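Local coordinates for purine nucleoside phosphorylase (Anopheles gambiae, PDB 2P4S), which catalyses the phosphate-dependent cleavage of inosine, guanosine and their 2'-deoxy forms to free purine base and pentose 1-phosphate in purine salvage, working as a homotrimer, at residues Y90-L95 / E238-R243; A99-E104 / Y135-H140; T194-T199 / H308-A313. One frame throughout, in Å; residues are numbered along the deposited sequence.

Contact 1: Y90-L95 / E238-R243; sequences YTYDTL and ERFGPR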
# COMPACT_ATOMS: atom_id res chain seq x y z
N TYR A 90 -10.21 13.47 -14.94
CA TYR A 90 -11.54 14.10 -14.63
C TYR A 90 -11.38 15.47 -14.00
O TYR A 90 -11.18 15.60 -12.79
CB TYR A 90 -12.43 13.21 -13.72
CG TYR A 90 -12.98 11.98 -14.41
CD1 TYR A 90 -13.97 12.10 -15.39
CD2 TYR A 90 -12.49 10.69 -14.11
CE1 TYR A 90 -14.46 10.97 -16.07
CE2 TYR A 90 -12.97 9.55 -14.77
CZ TYR A 90 -13.98 9.70 -15.75
OH TYR A 90 -14.49 8.60 -16.43
N THR A 91 -11.51 16.50 -14.83
CA THR A 91 -11.52 17.88 -14.36
C THR A 91 -12.93 18.35 -13.90
O THR A 91 -13.96 17.74 -14.25
CB THR A 91 -10.96 18.82 -15.46
OG1 THR A 91 -10.95 20.16 -14.97
CG2 THR A 91 -11.82 18.78 -16.72
N TYR A 92 -12.99 19.45 -13.15
CA TYR A 92 -14.27 20.08 -12.79
C TYR A 92 -15.21 20.31 -13.99
O TYR A 92 -16.41 19.99 -13.94
CB TYR A 92 -14.03 21.42 -12.09
CG TYR A 92 -15.28 22.06 -11.54
CD1 TYR A 92 -15.71 21.78 -10.24
CD2 TYR A 92 -16.02 22.98 -12.31
CE1 TYR A 92 -16.85 22.39 -9.71
CE2 TYR A 92 -17.16 23.59 -11.79
CZ TYR A 92 -17.57 23.28 -10.49
OH TYR A 92 -18.68 23.88 -9.96
N ASP A 93 -14.65 20.85 -15.06
CA ASP A 93 -15.40 21.17 -16.27
C ASP A 93 -16.01 19.96 -16.94
O ASP A 93 -17.17 19.99 -17.31
CB ASP A 93 -14.54 22.00 -17.23
CG ASP A 93 -14.35 23.43 -16.73
OD1 ASP A 93 -15.36 24.04 -16.30
OD2 ASP A 93 -13.20 23.94 -16.74
N THR A 94 -15.23 18.89 -17.08
CA THR A 94 -15.75 17.63 -17.57
C THR A 94 -16.87 17.10 -16.68
O THR A 94 -17.87 16.62 -17.19
CB THR A 94 -14.63 16.57 -17.65
OG1 THR A 94 -13.62 17.03 -18.54
CG2 THR A 94 -15.17 15.21 -18.14
N LEU A 95 -16.70 17.19 -15.36
CA LEU A 95 -17.68 16.68 -14.40
C LEU A 95 -18.98 17.48 -14.50
O LEU A 95 -20.07 16.91 -14.50
CB LEU A 95 -17.10 16.68 -12.95
CG LEU A 95 -15.97 15.64 -12.77
CD1 LEU A 95 -15.19 15.79 -11.48
CD2 LEU A 95 -16.51 14.22 -12.90
N GLU A 238 -10.58 23.86 -5.45
CA GLU A 238 -11.29 24.41 -4.28
C GLU A 238 -12.79 24.53 -4.52
O GLU A 238 -13.56 24.67 -3.59
CB GLU A 238 -10.73 25.76 -3.82
CG GLU A 238 -9.23 25.94 -3.99
CD GLU A 238 -8.41 25.43 -2.80
OE1 GLU A 238 -8.91 25.63 -1.65
OE2 GLU A 238 -7.29 24.82 -3.02
N ARG A 239 -13.20 24.50 -5.78
CA ARG A 239 -14.62 24.44 -6.14
C ARG A 239 -15.28 23.14 -5.67
O ARG A 239 -16.50 23.11 -5.45
CB ARG A 239 -14.79 24.59 -7.65
CG ARG A 239 -14.34 25.96 -8.23
CD ARG A 239 -14.59 26.01 -9.74
NE ARG A 239 -13.63 25.16 -10.45
CZ ARG A 239 -13.39 25.20 -11.76
NH1 ARG A 239 -14.07 26.04 -12.53
NH2 ARG A 239 -12.51 24.39 -12.30
N PHE A 240 -14.49 22.07 -5.50
CA PHE A 240 -15.00 20.88 -4.80
C PHE A 240 -14.80 20.95 -3.29
O PHE A 240 -15.73 20.71 -2.55
CB PHE A 240 -14.43 19.56 -5.34
CG PHE A 240 -14.97 19.18 -6.68
CD1 PHE A 240 -16.33 18.95 -6.84
CD2 PHE A 240 -14.10 19.00 -7.76
CE1 PHE A 240 -16.83 18.58 -8.10
CE2 PHE A 240 -14.58 18.62 -9.02
CZ PHE A 240 -15.95 18.41 -9.19
N GLY A 241 -13.60 21.29 -2.85
CA GLY A 241 -13.32 21.30 -1.42
C GLY A 241 -11.88 21.68 -1.14
O GLY A 241 -11.12 22.00 -2.07
N PRO A 242 -11.49 21.64 0.15
CA PRO A 242 -10.14 22.05 0.60
C PRO A 242 -9.03 21.04 0.26
O PRO A 242 -9.30 19.85 0.01
CB PRO A 242 -10.29 22.20 2.13
CG PRO A 242 -11.43 21.26 2.52
CD PRO A 242 -12.33 21.15 1.28
N ARG A 243 -7.78 21.50 0.28
CA ARG A 243 -6.63 20.63 0.09
C ARG A 243 -6.63 19.50 1.14
O ARG A 243 -6.41 18.32 0.79
CB ARG A 243 -5.30 21.39 0.20
CG ARG A 243 -4.12 20.68 -0.48
CD ARG A 243 -4.53 19.31 -0.93
NE ARG A 243 -3.82 18.98 -2.11
CZ ARG A 243 -4.13 18.05 -2.98
NH1 ARG A 243 -5.20 17.27 -2.85
NH2 ARG A 243 -3.34 17.92 -4.01
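Arg239 lays its guanidinium flat over one face of the Tyr92 ring, the two planes only 15° apart and their centres 4.0 Å from each other. The overlap is offset. Arg239 CZ sits nearest Tyr92 CD2, at 3.5 Å, so the cation-pi contact is off-centre, while the middle of the same ring face is taken by Arg239 CD, in a CH-pi contact 4.0 Å from the centroid. Arg239 NH2 reaches past the ring to Tyr92 CB, at 3.3 Å. A bend at chi3 of Arg239 turns the guanidinium along the tyrosine instead of out beyond it. Tyr92 stands in the first turn of helix 92-105, just after the N-cap residue Thr91, and its CG, anti to the backbone N (chi1 -173°), carries the ring toward the loop 238-243. Phe240, next along that loop, meets the tyrosine obliquely, with planes at 55° and Tyr92 CD1 lying 3.5 Å from Phe240 CZ, over one face of the phenylalanine. Leu95, one helical turn on from Tyr92, brings CD1 to 3.6 Å from the same Phe240 CZ. Arg186 of helix 178-191 makes a further cation-pi contact with Phe240. The contact thus joins the start of helix 92-105 to the long loop between helices 223-226 and 253-265. The charge of Arg239 is answered chiefly by its salt bridge to Asp237; Asp93 OD1, 4.5 Å from Arg239 NH1 with no N-H aimed at it, can probably add only a diffuse electrostatic attraction to a contact made by stacking and apolar packing.

Contact 2: A99-E104 / Y135-H140; sequences ATYLLE and YETIPH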
# COMPACT_ATOMS: atom_id res chain seq x y z
N ALA A 99 -22.72 16.30 -15.36
CA ALA A 99 -23.86 16.71 -14.52
C ALA A 99 -24.96 17.35 -15.42
O ALA A 99 -26.14 16.96 -15.37
CB ALA A 99 -23.42 17.69 -13.40
N THR A 100 -24.53 18.32 -16.24
CA THR A 100 -25.42 19.08 -17.15
C THR A 100 -26.13 18.14 -18.11
O THR A 100 -27.36 18.25 -18.27
CB THR A 100 -24.67 20.21 -17.90
OG1 THR A 100 -24.32 21.23 -16.96
CG2 THR A 100 -25.58 20.86 -18.94
N TYR A 101 -25.38 17.17 -18.67
CA TYR A 101 -25.94 16.12 -19.52
C TYR A 101 -27.15 15.44 -18.89
O TYR A 101 -28.18 15.23 -19.53
CB TYR A 101 -24.87 15.06 -19.85
CG TYR A 101 -25.41 13.94 -20.70
CD1 TYR A 101 -25.41 14.04 -22.10
CD2 TYR A 101 -25.93 12.79 -20.11
CE1 TYR A 101 -25.93 13.02 -22.89
CE2 TYR A 101 -26.45 11.76 -20.87
CZ TYR A 101 -26.45 11.88 -22.29
OH TYR A 101 -27.00 10.87 -23.06
N LEU A 102 -27.01 15.05 -17.64
CA LEU A 102 -28.10 14.36 -16.94
C LEU A 102 -29.21 15.35 -16.52
O LEU A 102 -30.38 15.04 -16.62
CB LEU A 102 -27.52 13.63 -15.71
CG LEU A 102 -26.49 12.50 -16.01
CD1 LEU A 102 -25.62 12.14 -14.79
CD2 LEU A 102 -27.24 11.30 -16.53
N LEU A 103 -28.83 16.52 -16.04
CA LEU A 103 -29.81 17.52 -15.58
C LEU A 103 -30.73 17.98 -16.72
O LEU A 103 -31.88 18.30 -16.45
CB LEU A 103 -29.09 18.73 -14.98
CG LEU A 103 -28.42 18.56 -13.62
CD1 LEU A 103 -27.55 19.80 -13.30
CD2 LEU A 103 -29.43 18.29 -12.54
N GLU A 104 -30.20 18.00 -17.96
CA GLU A 104 -30.95 18.25 -19.21
C GLU A 104 -31.92 17.15 -19.56
O GLU A 104 -32.94 17.39 -20.22
CB GLU A 104 -29.97 18.50 -20.36
CG GLU A 104 -29.36 19.92 -20.24
CD GLU A 104 -28.28 20.25 -21.29
OE1 GLU A 104 -27.82 19.33 -22.03
OE2 GLU A 104 -27.86 21.45 -21.32
N TYR A 135 -24.99 3.22 -18.21
CA TYR A 135 -23.65 3.84 -18.08
C TYR A 135 -22.97 4.04 -19.42
O TYR A 135 -22.24 5.00 -19.58
CB TYR A 135 -22.70 3.06 -17.16
CG TYR A 135 -23.10 3.04 -15.67
CD1 TYR A 135 -24.03 3.98 -15.14
CD2 TYR A 135 -22.55 2.08 -14.80
CE1 TYR A 135 -24.39 3.96 -13.77
CE2 TYR A 135 -22.90 2.04 -13.44
CZ TYR A 135 -23.82 2.97 -12.94
OH TYR A 135 -24.15 2.91 -11.65
N GLU A 136 -23.20 3.11 -20.35
CA GLU A 136 -22.66 3.18 -21.73
C GLU A 136 -22.97 4.50 -22.47
O GLU A 136 -22.16 4.95 -23.27
CB GLU A 136 -23.23 2.02 -22.58
CG GLU A 136 -22.63 0.64 -22.30
CD GLU A 136 -23.05 -0.02 -20.92
OE1 GLU A 136 -24.08 0.37 -20.26
OE2 GLU A 136 -22.34 -0.96 -20.49
N THR A 137 -24.13 5.09 -22.18
CA THR A 137 -24.63 6.28 -22.83
C THR A 137 -24.25 7.59 -22.15
O THR A 137 -24.43 8.65 -22.72
CB THR A 137 -26.17 6.25 -22.96
OG1 THR A 137 -26.77 6.69 -21.73
CG2 THR A 137 -26.67 4.88 -23.30
N ILE A 138 -23.73 7.52 -20.93
CA ILE A 138 -23.37 8.75 -20.23
C ILE A 138 -21.96 9.21 -20.64
O ILE A 138 -21.01 8.44 -20.57
CB ILE A 138 -23.49 8.62 -18.67
CG1 ILE A 138 -24.88 8.06 -18.27
CG2 ILE A 138 -23.23 9.99 -18.00
CD1 ILE A 138 -24.95 7.57 -16.80
N PRO A 139 -21.82 10.46 -21.13
CA PRO A 139 -20.48 10.91 -21.51
C PRO A 139 -19.45 10.68 -20.41
O PRO A 139 -19.69 11.02 -19.25
CB PRO A 139 -20.66 12.41 -21.78
CG PRO A 139 -22.09 12.72 -21.54
CD PRO A 139 -22.84 11.46 -21.44
N HIS A 140 -18.32 10.07 -20.80
CA HIS A 140 -17.14 9.84 -19.93
C HIS A 140 -17.35 8.84 -18.81
O HIS A 140 -16.54 8.77 -17.90
CB HIS A 140 -16.64 11.16 -19.30
CG HIS A 140 -16.38 12.23 -20.31
ND1 HIS A 140 -15.37 12.13 -21.24
CD2 HIS A 140 -17.01 13.40 -20.55
CE1 HIS A 140 -15.38 13.20 -22.01
NE2 HIS A 140 -16.36 14.00 -21.61
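The Tyr101 ring takes the Pro139 ring on one face: Pro139 CD stands almost exactly over the centroid, 3.4 Å away and 3° off the ring normal. This CH-pi contact belongs to the alpha/beta fold of the PNP/MTAP phosphorylase family, where helix 92-105 packs beside the loop that joins the antiparallel strands 130-134 and 152-158 of the central mixed sheet. Obliquely to the same ring lie Ile138 CA and the carbonyl oxygen of Thr137, so three successive loop residues gather round one tyrosine. Pro139 CG continues the overlap toward the root of the ring, 3.6 Å from Tyr101 CG. Since chi1 of Tyr101 is 178°, its CG is anti to the backbone N and the ring extends from the helix to meet the proline. Deeper in, Leu102 and Ile138 approach more loosely, with Leu102 CD2 4.4 Å from Ile138 CG1, and both side chains also rest on Leu153 of strand 152-158. Tyr135, which opens the loop segment, packs against Phe170 of the phosphate site, and the side chain of Ile138 lies about 8 Å from that of Phe170. The hydroxyl OG1 of Thr137 is hydrogen-bonded to Asp134 O. At the far end of the tyrosine, Tyr101 OH comes to 3.4 Å from Thr137 O.

Contact 3: T194-T199 / H308-A313; sequences THLIAT and HEIITA
Leu196 reaches from strand 195-204 to helix 307-315, which packs on the central mixed sheet in the alpha/beta fold of the PNP/MTAP phosphorylase family and runs antiparallel to this strand. Its CB points toward the helix; CG, anti to the backbone N at chi1 -178°, carries the chain onward, and from there the CD2 branch does the touching. That methyl sits 3.8 Å from Ala313 CB, 3.9 Å from the backbone oxygen of Glu309 and 4.2 Å from Ile310 CD1, and so rests in the groove between successive turns of the helix. Two residues further along the strand, Ala198 faces the same way, its CB 4.1 Å from Ile310 CD1, and the isoleucine tip thereby bridges both strand residues. The short segments of strand and helix run at 174° to each other, with their axes 9.6 Å apart at closest approach. All the touching residues are buried. Glu309 brings a carboxylate into this apolar layer, and its OE2 forms a salt bridge with NE of Arg169, a phosphate-binding residue whose NH2 is also hydrogen-bonded to Thr199 O. Strand and helix thus each bond Arg169, consistent with second-shell support that probably helps place its guanidinium for phosphate. On the helix itself, His308 O accepts from two donors, Thr312 N at 3.1 Å and Thr312 OG1 at 2.8 Å, the hydroxyl lying 19° from the carbonyl plane.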
# COMPACT_ATOMS: atom_id res chain seq x y z
N THR A 194 -26.87 16.28 -1.39
CA THR A 194 -26.24 16.72 -0.14
C THR A 194 -25.79 15.49 0.66
O THR A 194 -24.94 15.57 1.53
CB THR A 194 -27.21 17.59 0.78
OG1 THR A 194 -28.42 16.87 0.96
CG2 THR A 194 -27.55 18.98 0.18
N HIS A 195 -26.39 14.36 0.35
CA HIS A 195 -26.15 13.12 1.08
C HIS A 195 -25.69 12.05 0.13
O HIS A 195 -26.20 11.97 -0.99
CB HIS A 195 -27.40 12.65 1.84
CG HIS A 195 -27.72 13.51 3.03
ND1 HIS A 195 -28.00 14.86 2.91
CD2 HIS A 195 -27.75 13.24 4.35
CE1 HIS A 195 -28.22 15.37 4.11
NE2 HIS A 195 -28.07 14.41 5.01
N LEU A 196 -24.70 11.26 0.59
CA LEU A 196 -24.37 9.96 0.00
C LEU A 196 -24.72 8.77 0.91
O LEU A 196 -24.27 8.72 2.05
CB LEU A 196 -22.89 9.90 -0.41
CG LEU A 196 -22.45 8.59 -1.08
CD1 LEU A 196 -23.11 8.37 -2.50
CD2 LEU A 196 -20.89 8.48 -1.10
N ILE A 197 -25.57 7.87 0.42
CA ILE A 197 -25.69 6.53 0.96
C ILE A 197 -24.87 5.49 0.13
O ILE A 197 -25.22 5.16 -1.02
CB ILE A 197 -27.16 6.07 1.08
CG1 ILE A 197 -27.96 7.07 1.94
CG2 ILE A 197 -27.23 4.64 1.66
CD1 ILE A 197 -29.46 6.81 1.93
N ALA A 198 -23.77 4.98 0.72
CA ALA A 198 -22.94 3.97 0.03
C ALA A 198 -23.22 2.61 0.64
O ALA A 198 -23.17 2.45 1.88
CB ALA A 198 -21.48 4.33 0.12
N THR A 199 -23.56 1.63 -0.19
CA THR A 199 -23.86 0.28 0.29
C THR A 199 -22.84 -0.67 -0.33
O THR A 199 -22.38 -0.44 -1.46
CB THR A 199 -25.24 -0.21 -0.12
OG1 THR A 199 -25.23 -0.51 -1.52
CG2 THR A 199 -26.35 0.79 0.20
N HIS A 308 -13.15 5.19 -0.87
CA HIS A 308 -12.76 6.30 -1.76
C HIS A 308 -13.96 7.08 -2.26
O HIS A 308 -13.85 8.27 -2.50
CB HIS A 308 -11.91 5.77 -2.96
CG HIS A 308 -12.43 4.51 -3.57
ND1 HIS A 308 -12.17 3.26 -3.05
CD2 HIS A 308 -13.25 4.31 -4.63
CE1 HIS A 308 -12.82 2.34 -3.76
NE2 HIS A 308 -13.50 2.96 -4.70
N GLU A 309 -15.10 6.43 -2.44
CA GLU A 309 -16.36 7.14 -2.66
C GLU A 309 -16.75 8.08 -1.48
O GLU A 309 -17.14 9.25 -1.66
CB GLU A 309 -17.49 6.12 -2.92
CG GLU A 309 -17.31 5.28 -4.19
CD GLU A 309 -17.99 3.91 -4.10
OE1 GLU A 309 -18.70 3.64 -3.11
OE2 GLU A 309 -17.83 3.09 -5.04
N ILE A 310 -16.71 7.52 -0.27
CA ILE A 310 -16.90 8.28 0.96
C ILE A 310 -15.91 9.43 1.12
O ILE A 310 -16.30 10.51 1.49
CB ILE A 310 -16.87 7.33 2.21
CG1 ILE A 310 -18.05 6.32 2.13
CG2 ILE A 310 -16.92 8.14 3.51
CD1 ILE A 310 -19.47 6.92 2.50
N ILE A 311 -14.63 9.22 0.83
CA ILE A 311 -13.64 10.28 0.96
C ILE A 311 -13.91 11.44 -0.02
O ILE A 311 -13.80 12.63 0.31
CB ILE A 311 -12.23 9.69 0.75
CG1 ILE A 311 -11.80 8.87 1.96
CG2 ILE A 311 -11.18 10.75 0.46
CD1 ILE A 311 -10.41 8.22 1.80
N THR A 312 -14.27 11.07 -1.25
CA THR A 312 -14.70 12.06 -2.25
C THR A 312 -15.95 12.83 -1.79
O THR A 312 -16.04 14.02 -1.96
CB THR A 312 -14.93 11.36 -3.60
OG1 THR A 312 -13.72 10.66 -3.97
CG2 THR A 312 -15.32 12.37 -4.66
N ALA A 313 -16.93 12.13 -1.22
CA ALA A 313 -18.14 12.75 -0.71
C ALA A 313 -17.83 13.77 0.38
O ALA A 313 -18.33 14.88 0.37
CB ALA A 313 -19.09 11.72 -0.18

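Contacts 1 and 2 share helix 92-105, using its first turn and its second half, with centres about 17 Å apart, and they meet directly: Tyr90 OH is 2.5 Å from His140 O, a probable hydrogen bond. Along the chain, contact 2 is nested within the loop closed by contact 1 and finishes before contact 3 begins, whereas contacts 1 and 3 interleave. Contact 3 lies near the middle of the subunit, its centre about 16 Å from that of contact 1 and 19 Å from that of contact 2, without touching either. Helix 178-191 borders all three. The first modelled helix thus packs against two peripheral loops, while contact 3 joins a strand of the central sheet to helix 307-315, next to the phosphate-binding Arg169.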